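Local coordinates for acyl-CoA dehydrogenase family protein (Porphyromonas gingivalis, PDB 2OKU) that is the C-terminal helical part of a protein that probably oxidises acyl-CoA thioesters with the help of FAD, at residues 32-37 and 93-98; 42-47 and 108-113; 61-66 and 114-119. All blocks are in the same frame, centred on the assembly; numbering follows the deposited sequence.

How the contacts relate
All three contacts use helix 92-115 or the chain that leaves it, and all lie within one helical bundle. Contacts 1 and 2 join this helix to helix 32-53 at two levels, their centres about 19 Å apart; contact 3 turns to helix 58-87 instead, about 30 Å between centres from contact 1 and across the middle of the chain from it. Contact 1 is buried and mainly apolar, closed by a selenomethionine on an alanine. Contact 2 lies nearest the chain's centre yet is partly buried and runs on charges and water. Contact 3, also partly buried, is aromatic and touches contact 2, chiefly through Tyr-112, which packs on Phe-63 and Gln-64.

Contact 1: 32-37 and 93-98; sequences QPMKEA and QSAEVY
Met-34 and Ala-95 meet near the starts of helices 32-53 and 92-115, which run in the same direction in the helical bundle of this acyl-CoA dehydrogenase C-terminal domain, with Met-34 as the one residue of 32-37 that spans the gap. Gln-32, two residues before it, faces another way and closes the first turn of its own helix: its NE2 donates to OE2 of Glu-36 over 3.0 Å at a nearly straight 168°. The donor lies on the anti side of that carboxylate and somewhat out of its plane.

Met-34, deposited as selenomethionine, carries the packing. Its CG stands anti to the backbone N (chi1 -179°) and the chain stays extended beyond it, a straight, flexible apolar arm that suits a gap between helices. SE lies 3.9 Å from CB of Ala-95, and the terminal methyl CE passes on to reach the backbone O of Ala-95 at 3.5 Å. A small methyl at Ala-95 lets this arm come down close to the helix backbone. The backbone N of Met-34, in the first turn of its helix, donates instead to a water 3.2 Å away, which makes a weak bond to OE2 of Glu-96; the stronger partner of that carboxylate is Arg-92, one turn earlier.

Ala-37, small enough for a helix interface, packs farther along the partner helix on Leu-99.

Helix 58-87 completes the apolar setting: its Met-82 touches Met-34 and its Ala-85 touches Ala-95, and Leu-99 of helix 92-115 also packs on Met-34. Beyond helix 92-115 lies the second subunit, where Tyr-98 meets His-74, Phe-77 and Tyr-101 of that neighbouring chain.

Contact 2: 42-47 and 108-113; sequences TDRAEA and KIDSYV
Asp-110 OD2 is held by the charge of Arg-44 and by a water. The water donates to OD2 over 2.6 Å and receives a weak bond from NH2 of Arg-44, bridging the pair. Directly, NH2 of Arg-44 and OD2 of Asp-110 are 3.2 Å apart, but the oxygen sits over one face of the guanidinium, well out of its plane. The salt bridge is therefore electrostatic, with no N-H aimed at the oxygen. The two side chains cross at about a right angle, their planar ends tilted by 36°.

The other oxygen, OD1 of Asp-110, takes a second water at 2.7 Å that also donates to the backbone O of Arg-44 over 2.8 Å. Arg-114, one turn later, gives OD1 its salt bridge. A short carboxylate suits this buried position because cations and waters meet both its oxygens, and such surroundings would probably favour the ionised form.

Arg-44 has the length to cross the groove. Its CG lies anti to the backbone N, and a bend at chi2 (111°) brings one guanidinium face to the carboxylate. The same NH2 also pairs with Glu-107, so this arginine pairs with two acids of one helix.

These charges lie along one side of the join between helices 32-53 and 92-115, which run in the same direction in the bundle of the C-terminal domain. Beside them Leu-48 packs against Ile-109 and Val-113, Met-71 of helix 58-87 touches Arg-44, and helix 13-22 packs on Thr-42 through Ile-15 and Ile-18.

Contact 3: 61-66 and 114-119; sequences LDFQAR and RAFRPE
Phe-116 and Phe-63 form an offset (parallel-displaced) stack at one end of the helical bundle that makes up this acyl-CoA dehydrogenase C-terminal domain, where the chain leaving helix 92-115 passes beside helix 58-87. The centroids are 4.7 Å apart and the planes differ by 24°, so the rings are tilted as well as displaced.

Phe-116 can be followed outward. Its backbone is extended here, and CG lies anti to the backbone N (chi1 -175°), which sends the ring across to the neighbouring helix. CB first meets the amide of Gln-64, with NE2 at 3.7 Å, and CG meets the same nitrogen. That NE2 stays beside the root of the ring, 3.6 Å from CD2 of Phe-116, the amide turned 71° from the ring plane. CD1 already approaches CE2 of Phe-63. Farther out, CE1 of Phe-116 lies 3.5 Å from CE2 of Phe-63, and CE2 of Phe-116 lies 3.7 Å from that same CE2 of Phe-63. The tip, CZ, makes the tightest approach.

Each residue fits its place. Phe-63 comes from the opposite direction to Phe-116, and two broad, flat rings can shield each other at a site that is partly exposed, where Leu-121 near the end of the ordered chain touches both. Tyr-112 on the last turns of helix 92-115 packs against Phe-63 as well. Gln-64 offers an apolar stem and a polar head: its chain bends at chi2 to lay NE2 beside Phe-116, while OE1 accepts a hydrogen bond from Arg-67. Arg-117 and Glu-119 pair by charge within their own segment.

In the stack itself, CE2 of Phe-63 sits over one face of the Phe-116 ring near its rim, 3.3 Å from CZ of Phe-116.

Contact 1: 32-37 and 93-98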
ATOM      1  N   GLN A  32      -9.024 -12.190   8.919  1.00 22.64           N
ATOM      2  CA  GLN A  32      -8.920 -11.868  10.330  1.00 22.59           C
ATOM      3  C   GLN A  32      -7.456 -11.750  10.818  1.00 22.45           C
ATOM      4  O   GLN A  32      -7.131 -10.833  11.561  1.00 21.23           O
ATOM      5  CB  GLN A  32      -9.738 -12.854  11.173  1.00 22.80           C
ATOM      6  CG  GLN A  32      -9.802 -12.548  12.669  1.00 24.24           C
ATOM      7  CD  GLN A  32     -10.497 -11.227  13.000  1.00 25.79           C
ATOM      8  OE1 GLN A  32     -11.433 -10.831  12.320  1.00 25.57           O
ATOM      9  NE2 GLN A  32     -10.039 -10.551  14.055  1.00 28.00           N
ATOM     10  N   PRO A  33      -6.569 -12.679  10.411  1.00 22.65           N
ATOM     11  CA  PRO A  33      -5.168 -12.493  10.821  1.00 22.12           C
ATOM     12  C   PRO A  33      -4.573 -11.171  10.347  1.00 22.01           C
ATOM     13  O   PRO A  33      -3.862 -10.507  11.120  1.00 20.08           O
ATOM     14  CB  PRO A  33      -4.451 -13.706  10.199  1.00 21.90           C
ATOM     15  CG  PRO A  33      -5.546 -14.767  10.127  1.00 23.32           C
ATOM     16  CD  PRO A  33      -6.757 -13.951   9.685  1.00 22.70           C
HETATM   17  N   MSE A  34      -4.890 -10.760   9.120  1.00 22.92           N
HETATM   18  CA  MSE A  34      -4.406  -9.492   8.634  1.00 24.14           C
HETATM   19  C   MSE A  34      -4.962  -8.341   9.464  1.00 22.08           C
HETATM   20  O   MSE A  34      -4.226  -7.426   9.798  1.00 20.14           O
HETATM   21  CB  MSE A  34      -4.718  -9.256   7.154  1.00 23.83           C
HETATM   22  CG  MSE A  34      -4.166  -7.924   6.674  1.00 24.61           C
HETATM   23 SE   MSE A  34      -4.315  -7.790   4.695  1.00 37.23          SE
HETATM   24  CE  MSE A  34      -3.242  -6.125   4.483  1.00 26.65           C
ATOM     25  N   LYS A  35      -6.249  -8.396   9.805  1.00 22.01           N
ATOM     26  CA  LYS A  35      -6.855  -7.369  10.640  1.00 22.48           C
ATOM     27  C   LYS A  35      -6.136  -7.237  12.008  1.00 21.99           C
ATOM     28  O   LYS A  35      -5.847  -6.122  12.477  1.00 20.80           O
ATOM     29  CB  LYS A  35      -8.347  -7.657  10.807  1.00 22.82           C
ATOM     30  CG  LYS A  35      -9.079  -6.673  11.644  1.00 23.99           C
ATOM     31  CD  LYS A  35     -10.586  -6.921  11.537  1.00 23.94           C
ATOM     32  CE  LYS A  35     -11.331  -6.053  12.434  1.00 25.27           C
ATOM     33  NZ  LYS A  35     -12.765  -6.446  12.532  1.00 22.55           N
ATOM     34  N   GLU A  36      -5.817  -8.372  12.623  1.00 21.05           N
ATOM     35  CA  GLU A  36      -5.116  -8.393  13.895  1.00 21.50           C
ATOM     36  C   GLU A  36      -3.668  -7.889  13.761  1.00 20.58           C
ATOM     37  O   GLU A  36      -3.189  -7.151  14.627  1.00 19.98           O
ATOM     38  CB  GLU A  36      -5.164  -9.796  14.516  1.00 21.71           C
ATOM     39  CG  GLU A  36      -6.599 -10.168  14.918  1.00 22.34           C
ATOM     40  CD  GLU A  36      -6.793 -11.628  15.338  1.00 25.07           C
ATOM     41  OE1 GLU A  36      -5.820 -12.416  15.308  1.00 29.20           O
ATOM     42  OE2 GLU A  36      -7.947 -11.976  15.694  1.00 26.72           O
ATOM     43  N   ALA A  37      -2.993  -8.260  12.683  1.00 20.21           N
ATOM     44  CA  ALA A  37      -1.626  -7.749  12.424  1.00 20.02           C
ATOM     45  C   ALA A  37      -1.619  -6.222  12.245  1.00 19.68           C
ATOM     46  O   ALA A  37      -0.734  -5.532  12.748  1.00 19.15           O
ATOM     47  CB  ALA A  37      -1.032  -8.420  11.192  1.00 20.27           C
ATOM     48  N   GLN A  93      -3.948 -12.441  -1.179  1.00 24.42           N
ATOM     49  CA  GLN A  93      -2.526 -12.869  -1.199  1.00 25.93           C
ATOM     50  C   GLN A  93      -1.595 -11.659  -1.417  1.00 24.45           C
ATOM     51  O   GLN A  93      -0.604 -11.483  -0.704  1.00 23.57           O
ATOM     52  CB  GLN A  93      -2.295 -13.939  -2.272  1.00 25.91           C
ATOM     53  CG  GLN A  93      -0.869 -14.410  -2.417  1.00 29.41           C
ATOM     54  CD  GLN A  93      -0.751 -15.753  -3.122  1.00 32.45           C
ATOM     55  OE1 GLN A  93      -1.661 -16.167  -3.861  1.00 42.79           O
ATOM     56  NE2 GLN A  93       0.375 -16.453  -2.896  1.00 41.33           N
ATOM     57  N   SER A  94      -1.954 -10.811  -2.368  1.00 23.53           N
ATOM     58  CA  SER A  94      -1.175  -9.612  -2.645  1.00 24.47           C
ATOM     59  C   SER A  94      -1.156  -8.686  -1.424  1.00 23.69           C
ATOM     60  O   SER A  94      -0.102  -8.144  -1.064  1.00 24.06           O
ATOM     61  CB  SER A  94      -1.753  -8.839  -3.836  1.00 24.62           C
ATOM     62  OG  SER A  94      -1.653  -9.596  -5.034  1.00 27.72           O
ATOM     63  N   ALA A  95      -2.321  -8.501  -0.803  1.00 23.63           N
ATOM     64  CA  ALA A  95      -2.425  -7.648   0.378  1.00 23.21           C
ATOM     65  C   ALA A  95      -1.538  -8.171   1.510  1.00 23.57           C
ATOM     66  O   ALA A  95      -0.909  -7.398   2.225  1.00 22.42           O
ATOM     67  CB  ALA A  95      -3.883  -7.526   0.848  1.00 22.32           C
ATOM     68  N   GLU A  96      -1.516  -9.488   1.667  1.00 23.25           N
ATOM     69  CA  GLU A  96      -0.699 -10.116   2.685  1.00 25.65           C
ATOM     70  C   GLU A  96       0.797  -9.843   2.430  1.00 24.40           C
ATOM     71  O   GLU A  96       1.539  -9.604   3.366  1.00 23.80           O
ATOM     72  CB  GLU A  96      -1.002 -11.616   2.782  1.00 25.74           C
ATOM     73  CG  GLU A  96      -2.352 -11.897   3.457  1.00 28.43           C
ATOM     74  CD  GLU A  96      -2.745 -13.370   3.420  1.00 31.29           C
ATOM     75  OE1 GLU A  96      -1.905 -14.216   3.004  1.00 41.05           O
ATOM     76  OE2 GLU A  96      -3.882 -13.699   3.817  1.00 37.52           O
ATOM     77  N   VAL A  97       1.233  -9.858   1.173  1.00 23.88           N
ATOM     78  CA  VAL A  97       2.631  -9.529   0.892  1.00 24.19           C
ATOM     79  C   VAL A  97       2.947  -8.043   1.178  1.00 23.38           C
ATOM     80  O   VAL A  97       4.006  -7.730   1.757  1.00 22.82           O
ATOM     81  CB  VAL A  97       3.023  -9.956  -0.536  1.00 24.62           C
ATOM     82  CG1 VAL A  97       4.466  -9.501  -0.865  1.00 25.18           C
ATOM     83  CG2 VAL A  97       2.896 -11.487  -0.655  1.00 25.77           C
ATOM     84  N   TYR A  98       2.045  -7.127   0.797  1.00 21.80           N
ATOM     85  CA  TYR A  98       2.195  -5.722   1.157  1.00 22.58           C
ATOM     86  C   TYR A  98       2.240  -5.550   2.687  1.00 21.79           C
ATOM     87  O   TYR A  98       2.979  -4.726   3.170  1.00 22.28           O
ATOM     88  CB  TYR A  98       1.096  -4.830   0.559  1.00 22.67           C
ATOM     89  CG  TYR A  98       1.375  -4.332  -0.869  1.00 22.71           C
ATOM     90  CD1 TYR A  98       1.360  -5.212  -1.966  1.00 23.98           C
ATOM     91  CD2 TYR A  98       1.690  -3.002  -1.106  1.00 24.74           C
ATOM     92  CE1 TYR A  98       1.616  -4.760  -3.243  1.00 24.28           C
ATOM     93  CE2 TYR A  98       1.951  -2.548  -2.375  1.00 23.85           C
ATOM     94  CZ  TYR A  98       1.900  -3.420  -3.444  1.00 23.92           C
ATOM     95  OH  TYR A  98       2.190  -2.935  -4.697  1.00 24.25           O
TER
HETATM   96  O   HOH W   1      -5.377 -12.653   6.575  1.00 28.33           O

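Contact 2: 42-47 and 108-113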
ATOM      1  N   THR A  42      -0.713  -0.592  14.237  1.00 20.64           N
ATOM      2  CA  THR A  42      -1.302   0.666  14.712  1.00 20.08           C
ATOM      3  C   THR A  42      -0.801   0.989  16.137  1.00 20.04           C
ATOM      4  O   THR A  42      -0.321   2.095  16.397  1.00 19.15           O
ATOM      5  CB  THR A  42      -2.840   0.620  14.650  1.00 20.18           C
ATOM      6  OG1 THR A  42      -3.250   0.215  13.341  1.00 18.57           O
ATOM      7  CG2 THR A  42      -3.471   1.968  14.998  1.00 19.87           C
ATOM      8  N   ASP A  43      -0.882   0.021  17.039  1.00 20.52           N
ATOM      9  CA  ASP A  43      -0.357   0.199  18.389  1.00 21.18           C
ATOM     10  C   ASP A  43       1.147   0.540  18.352  1.00 21.04           C
ATOM     11  O   ASP A  43       1.595   1.356  19.130  1.00 20.36           O
ATOM     12  CB  ASP A  43      -0.542  -1.051  19.249  1.00 21.86           C
ATOM     13  CG  ASP A  43      -2.010  -1.439  19.477  1.00 23.56           C
ATOM     14  OD1 ASP A  43      -2.925  -0.629  19.242  1.00 23.62           O
ATOM     15  OD2 ASP A  43      -2.231  -2.603  19.889  1.00 24.15           O
ATOM     16  N   ARG A  44       1.907  -0.115  17.468  1.00 21.48           N
ATOM     17  CA  ARG A  44       3.360   0.140  17.323  1.00 21.96           C
ATOM     18  C   ARG A  44       3.637   1.581  16.888  1.00 21.22           C
ATOM     19  O   ARG A  44       4.524   2.250  17.439  1.00 20.95           O
ATOM     20  CB  ARG A  44       3.981  -0.819  16.307  1.00 22.70           C
ATOM     21  CG  ARG A  44       5.461  -1.048  16.443  1.00 26.11           C
ATOM     22  CD  ARG A  44       5.654  -2.485  16.921  1.00 32.99           C
ATOM     23  NE  ARG A  44       7.005  -2.826  17.345  1.00 34.65           N
ATOM     24  CZ  ARG A  44       7.988  -3.215  16.553  1.00 35.40           C
ATOM     25  NH1 ARG A  44       7.822  -3.268  15.232  1.00 34.45           N
ATOM     26  NH2 ARG A  44       9.163  -3.532  17.104  1.00 36.09           N
ATOM     27  N   ALA A  45       2.865   2.072  15.921  1.00 20.58           N
ATOM     28  CA  ALA A  45       2.982   3.477  15.499  1.00 20.15           C
ATOM     29  C   ALA A  45       2.690   4.458  16.658  1.00 20.37           C
ATOM     30  O   ALA A  45       3.453   5.361  16.899  1.00 19.44           O
ATOM     31  CB  ALA A  45       2.042   3.759  14.300  1.00 19.60           C
ATOM     32  N   GLU A  46       1.584   4.246  17.372  1.00 19.97           N
ATOM     33  CA  GLU A  46       1.208   5.079  18.504  1.00 20.67           C
ATOM     34  C   GLU A  46       2.308   5.056  19.557  1.00 20.08           C
ATOM     35  O   GLU A  46       2.647   6.090  20.112  1.00 19.50           O
ATOM     36  CB  GLU A  46      -0.114   4.583  19.114  1.00 20.37           C
ATOM     37  CG  GLU A  46      -0.608   5.375  20.332  1.00 21.67           C
ATOM     38  CD  GLU A  46      -1.912   4.840  20.865  1.00 21.74           C
ATOM     39  OE1 GLU A  46      -1.936   3.653  21.268  1.00 23.62           O
ATOM     40  OE2 GLU A  46      -2.901   5.594  20.847  1.00 22.65           O
ATOM     41  N   ALA A  47       2.826   3.865  19.847  1.00 20.66           N
ATOM     42  CA  ALA A  47       3.841   3.707  20.894  1.00 20.81           C
ATOM     43  C   ALA A  47       5.117   4.441  20.510  1.00 20.45           C
ATOM     44  O   ALA A  47       5.724   5.086  21.347  1.00 21.10           O
ATOM     45  CB  ALA A  47       4.134   2.237  21.169  1.00 20.93           C
ATOM     46  N   LYS A 108      12.198  -1.354  10.821  1.00 19.32           N
ATOM     47  CA  LYS A 108      13.399  -0.552  10.544  1.00 20.24           C
ATOM     48  C   LYS A 108      13.295   0.844  11.208  1.00 19.00           C
ATOM     49  O   LYS A 108      14.228   1.327  11.865  1.00 18.06           O
ATOM     50  CB  LYS A 108      13.588  -0.400   9.034  1.00 21.16           C
ATOM     51  CG  LYS A 108      14.018  -1.675   8.257  1.00 22.28           C
ATOM     52  CD  LYS A 108      13.944  -1.326   6.766  1.00 24.53           C
ATOM     53  CE  LYS A 108      14.185  -2.483   5.879  1.00 27.27           C
ATOM     54  NZ  LYS A 108      14.132  -2.091   4.440  1.00 28.39           N
ATOM     55  N   ILE A 109      12.126   1.449  11.076  1.00 18.85           N
ATOM     56  CA  ILE A 109      11.872   2.761  11.662  1.00 19.05           C
ATOM     57  C   ILE A 109      11.896   2.669  13.184  1.00 19.03           C
ATOM     58  O   ILE A 109      12.587   3.436  13.842  1.00 18.42           O
ATOM     59  CB  ILE A 109      10.535   3.384  11.218  1.00 17.84           C
ATOM     60  CG1 ILE A 109      10.487   3.628   9.701  1.00 19.01           C
ATOM     61  CG2 ILE A 109      10.297   4.709  12.015  1.00 19.33           C
ATOM     62  CD1 ILE A 109       9.065   3.859   9.111  1.00 20.26           C
ATOM     63  N   ASP A 110      11.131   1.736  13.744  1.00 19.49           N
ATOM     64  CA  ASP A 110      11.072   1.568  15.204  1.00 19.62           C
ATOM     65  C   ASP A 110      12.476   1.362  15.842  1.00 19.53           C
ATOM     66  O   ASP A 110      12.815   2.010  16.818  1.00 19.67           O
ATOM     67  CB  ASP A 110      10.175   0.371  15.537  1.00 20.09           C
ATOM     68  CG  ASP A 110       9.895   0.269  17.007  1.00 21.54           C
ATOM     69  OD1 ASP A 110       9.105   1.067  17.499  1.00 23.24           O
ATOM     70  OD2 ASP A 110      10.473  -0.615  17.653  1.00 22.12           O
ATOM     71  N   SER A 111      13.262   0.467  15.260  1.00 20.02           N
ATOM     72  CA  SER A 111      14.633   0.167  15.692  1.00 20.78           C
ATOM     73  C   SER A 111      15.547   1.414  15.646  1.00 20.96           C
ATOM     74  O   SER A 111      16.214   1.750  16.626  1.00 20.18           O
ATOM     75  CB  SER A 111      15.182  -0.979  14.840  1.00 21.32           C
ATOM     76  OG  SER A 111      16.526  -1.273  15.193  1.00 27.84           O
ATOM     77  N   TYR A 112      15.521   2.111  14.515  1.00 20.50           N
ATOM     78  CA  TYR A 112      16.292   3.331  14.339  1.00 20.37           C
ATOM     79  C   TYR A 112      15.935   4.410  15.338  1.00 19.78           C
ATOM     80  O   TYR A 112      16.807   4.950  16.004  1.00 19.25           O
ATOM     81  CB  TYR A 112      16.149   3.889  12.910  1.00 20.95           C
ATOM     82  CG  TYR A 112      16.883   5.230  12.784  1.00 20.61           C
ATOM     83  CD1 TYR A 112      18.236   5.262  12.473  1.00 21.16           C
ATOM     84  CD2 TYR A 112      16.229   6.416  13.006  1.00 21.11           C
ATOM     85  CE1 TYR A 112      18.933   6.472  12.375  1.00 23.46           C
ATOM     86  CE2 TYR A 112      16.903   7.646  12.899  1.00 21.50           C
ATOM     87  CZ  TYR A 112      18.265   7.648  12.583  1.00 23.06           C
ATOM     88  OH  TYR A 112      18.946   8.838  12.477  1.00 22.79           O
ATOM     89  N   VAL A 113      14.646   4.727  15.438  1.00 20.32           N
ATOM     90  CA  VAL A 113      14.174   5.792  16.326  1.00 20.37           C
ATOM     91  C   VAL A 113      14.461   5.495  17.795  1.00 21.23           C
ATOM     92  O   VAL A 113      14.891   6.388  18.555  1.00 21.35           O
ATOM     93  CB  VAL A 113      12.677   6.088  16.091  1.00 19.37           C
ATOM     94  CG1 VAL A 113      12.116   7.056  17.156  1.00 19.19           C
ATOM     95  CG2 VAL A 113      12.494   6.625  14.661  1.00 19.23           C
TER
HETATM   96  O   HOH W   2       6.714   0.965  18.711  1.00 20.15           O
HETATM   97  O   HOH W   3       9.894  -1.832  19.849  1.00 32.80           O

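Contact 3: 61-66 and 114-119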
ATOM      1  N   LEU A  61      11.802  15.825  17.863  1.00 24.55           N
ATOM      2  CA  LEU A  61      10.522  15.620  17.166  1.00 24.67           C
ATOM      3  C   LEU A  61      10.638  16.069  15.734  1.00 23.78           C
ATOM      4  O   LEU A  61      10.190  15.404  14.846  1.00 23.64           O
ATOM      5  CB  LEU A  61       9.372  16.370  17.860  1.00 24.50           C
ATOM      6  CG  LEU A  61       7.989  16.264  17.201  1.00 25.85           C
ATOM      7  CD1 LEU A  61       7.550  14.786  17.074  1.00 25.47           C
ATOM      8  CD2 LEU A  61       6.945  17.067  17.999  1.00 25.99           C
ATOM      9  N   ASP A  62      11.234  17.235  15.509  1.00 24.06           N
ATOM     10  CA  ASP A  62      11.424  17.734  14.166  1.00 24.29           C
ATOM     11  C   ASP A  62      12.279  16.786  13.319  1.00 23.84           C
ATOM     12  O   ASP A  62      12.005  16.550  12.136  1.00 24.32           O
ATOM     13  CB  ASP A  62      12.091  19.114  14.227  1.00 25.47           C
ATOM     14  CG  ASP A  62      11.199  20.163  14.844  1.00 30.29           C
ATOM     15  OD1 ASP A  62       9.958  19.950  14.931  1.00 36.53           O
ATOM     16  OD2 ASP A  62      11.739  21.209  15.265  1.00 36.29           O
ATOM     17  N   PHE A  63      13.330  16.245  13.926  1.00 23.50           N
ATOM     18  CA  PHE A  63      14.238  15.314  13.227  1.00 22.57           C
ATOM     19  C   PHE A  63      13.534  13.989  12.839  1.00 21.70           C
ATOM     20  O   PHE A  63      13.764  13.439  11.759  1.00 21.90           O
ATOM     21  CB  PHE A  63      15.446  15.033  14.119  1.00 22.48           C
ATOM     22  CG  PHE A  63      16.390  14.049  13.551  1.00 22.78           C
ATOM     23  CD1 PHE A  63      17.197  14.380  12.465  1.00 23.13           C
ATOM     24  CD2 PHE A  63      16.483  12.771  14.100  1.00 23.03           C
ATOM     25  CE1 PHE A  63      18.086  13.437  11.927  1.00 24.88           C
ATOM     26  CE2 PHE A  63      17.354  11.821  13.568  1.00 23.36           C
ATOM     27  CZ  PHE A  63      18.162  12.147  12.485  1.00 23.98           C
ATOM     28  N   GLN A  64      12.700  13.489  13.748  1.00 20.98           N
ATOM     29  CA  GLN A  64      12.010  12.211  13.587  1.00 20.65           C
ATOM     30  C   GLN A  64      10.650  12.337  12.934  1.00 20.99           C
ATOM     31  O   GLN A  64       9.986  11.325  12.689  1.00 20.60           O
ATOM     32  CB  GLN A  64      11.834  11.535  14.947  1.00 20.19           C
ATOM     33  CG  GLN A  64      13.112  11.260  15.753  1.00 19.85           C
ATOM     34  CD  GLN A  64      14.078  10.281  15.100  1.00 20.59           C
ATOM     35  OE1 GLN A  64      14.086  10.108  13.878  1.00 20.35           O
ATOM     36  NE2 GLN A  64      14.940   9.661  15.920  1.00 22.19           N
ATOM     37  N   ALA A  65      10.217  13.563  12.650  1.00 20.86           N
ATOM     38  CA  ALA A  65       8.859  13.801  12.110  1.00 21.06           C
ATOM     39  C   ALA A  65       8.476  12.959  10.908  1.00 21.43           C
ATOM     40  O   ALA A  65       7.428  12.305  10.916  1.00 20.66           O
ATOM     41  CB  ALA A  65       8.627  15.315  11.802  1.00 20.48           C
ATOM     42  N   ARG A  66       9.303  12.964   9.870  1.00 21.55           N
ATOM     43  CA  ARG A  66       9.006  12.206   8.669  1.00 23.64           C
ATOM     44  C   ARG A  66       8.928  10.696   8.960  1.00 21.57           C
ATOM     45  O   ARG A  66       8.077  10.008   8.402  1.00 20.42           O
ATOM     46  CB  ARG A  66      10.029  12.472   7.601  1.00 24.88           C
ATOM     47  CG  ARG A  66       9.793  11.715   6.347  1.00 28.51           C
ATOM     48  CD  ARG A  66      10.937  11.889   5.379  1.00 32.64           C
ATOM     49  NE  ARG A  66      11.030  13.241   4.834  1.00 40.24           N
ATOM     50  CZ  ARG A  66      11.871  13.571   3.852  1.00 43.52           C
ATOM     51  NH1 ARG A  66      12.672  12.637   3.331  1.00 46.79           N
ATOM     52  NH2 ARG A  66      11.905  14.821   3.376  1.00 43.96           N
ATOM     53  N   ARG A 114      14.247   4.245  18.189  1.00 21.83           N
ATOM     54  CA  ARG A 114      14.497   3.830  19.567  1.00 22.60           C
ATOM     55  C   ARG A 114      15.990   3.755  19.939  1.00 23.16           C
ATOM     56  O   ARG A 114      16.339   3.918  21.106  1.00 25.03           O
ATOM     57  CB  ARG A 114      13.774   2.508  19.848  1.00 22.61           C
ATOM     58  CG  ARG A 114      12.246   2.716  19.945  1.00 21.89           C
ATOM     59  CD  ARG A 114      11.505   1.414  20.234  1.00 23.10           C
ATOM     60  NE  ARG A 114      10.059   1.633  20.192  1.00 20.90           N
ATOM     61  CZ  ARG A 114       9.344   2.082  21.218  1.00 23.52           C
ATOM     62  NH1 ARG A 114       9.931   2.332  22.380  1.00 23.88           N
ATOM     63  NH2 ARG A 114       8.035   2.247  21.096  1.00 22.19           N
ATOM     64  N   ALA A 115      16.848   3.514  18.959  1.00 24.15           N
ATOM     65  CA  ALA A 115      18.300   3.450  19.185  1.00 24.38           C
ATOM     66  C   ALA A 115      18.965   4.826  19.072  1.00 25.14           C
ATOM     67  O   ALA A 115      20.118   4.997  19.445  1.00 24.34           O
ATOM     68  CB  ALA A 115      18.937   2.484  18.239  1.00 24.31           C
ATOM     69  N   PHE A 116      18.237   5.809  18.559  1.00 25.32           N
ATOM     70  CA  PHE A 116      18.831   7.101  18.243  1.00 26.09           C
ATOM     71  C   PHE A 116      19.145   7.883  19.516  1.00 26.64           C
ATOM     72  O   PHE A 116      18.309   8.023  20.385  1.00 27.05           O
ATOM     73  CB  PHE A 116      17.901   7.907  17.324  1.00 24.89           C
ATOM     74  CG  PHE A 116      18.489   9.203  16.865  1.00 24.70           C
ATOM     75  CD1 PHE A 116      19.436   9.225  15.854  1.00 25.01           C
ATOM     76  CD2 PHE A 116      18.115  10.403  17.453  1.00 23.46           C
ATOM     77  CE1 PHE A 116      20.013  10.441  15.426  1.00 24.88           C
ATOM     78  CE2 PHE A 116      18.680  11.624  17.022  1.00 23.88           C
ATOM     79  CZ  PHE A 116      19.628  11.632  16.012  1.00 23.79           C
ATOM     80  N   ARG A 117      20.363   8.390  19.628  1.00 27.83           N
ATOM     81  CA  ARG A 117      20.733   9.212  20.785  1.00 28.72           C
ATOM     82  C   ARG A 117      20.493  10.686  20.445  1.00 28.51           C
ATOM     83  O   ARG A 117      21.081  11.194  19.489  1.00 27.67           O
ATOM     84  CB  ARG A 117      22.200   8.981  21.145  1.00 29.76           C
ATOM     85  CG  ARG A 117      22.623   7.498  21.279  1.00 31.56           C
ATOM     86  CD  ARG A 117      24.049   7.362  21.863  1.00 34.33           C
ATOM     87  NE  ARG A 117      24.241   8.304  22.977  1.00 40.47           N
ATOM     88  CZ  ARG A 117      24.941   9.444  22.930  1.00 42.51           C
ATOM     89  NH1 ARG A 117      25.591   9.818  21.818  1.00 44.03           N
ATOM     90  NH2 ARG A 117      25.009  10.213  24.017  1.00 41.82           N
ATOM     91  N   PRO A 118      19.616  11.379  21.197  1.00 28.53           N
ATOM     92  CA  PRO A 118      19.274  12.788  20.946  1.00 28.63           C
ATOM     93  C   PRO A 118      20.482  13.744  20.928  1.00 28.63           C
ATOM     94  O   PRO A 118      20.469  14.743  20.206  1.00 27.43           O
ATOM     95  CB  PRO A 118      18.338  13.114  22.100  1.00 29.12           C
ATOM     96  CG  PRO A 118      17.674  11.813  22.369  1.00 29.83           C
ATOM     97  CD  PRO A 118      18.807  10.843  22.305  1.00 29.36           C
ATOM     98  N   GLU A 119      21.517  13.376  21.681  1.00 28.58           N
ATOM     99  CA  GLU A 119      22.810  14.067  21.700  1.00 29.28           C
ATOM    100  C   GLU A 119      23.487  14.158  20.317  1.00 28.57           C
ATOM    101  O   GLU A 119      24.405  14.968  20.116  1.00 28.03           O
ATOM    102  CB  GLU A 119      23.765  13.358  22.689  1.00 29.91           C
ATOM    103  CG  GLU A 119      23.258  13.286  24.150  1.00 33.37           C
ATOM    104  CD  GLU A 119      22.016  12.384  24.344  1.00 38.66           C
ATOM    105  OE1 GLU A 119      21.927  11.325  23.676  1.00 38.83           O
ATOM    106  OE2 GLU A 119      21.121  12.754  25.153  1.00 44.29           O
TER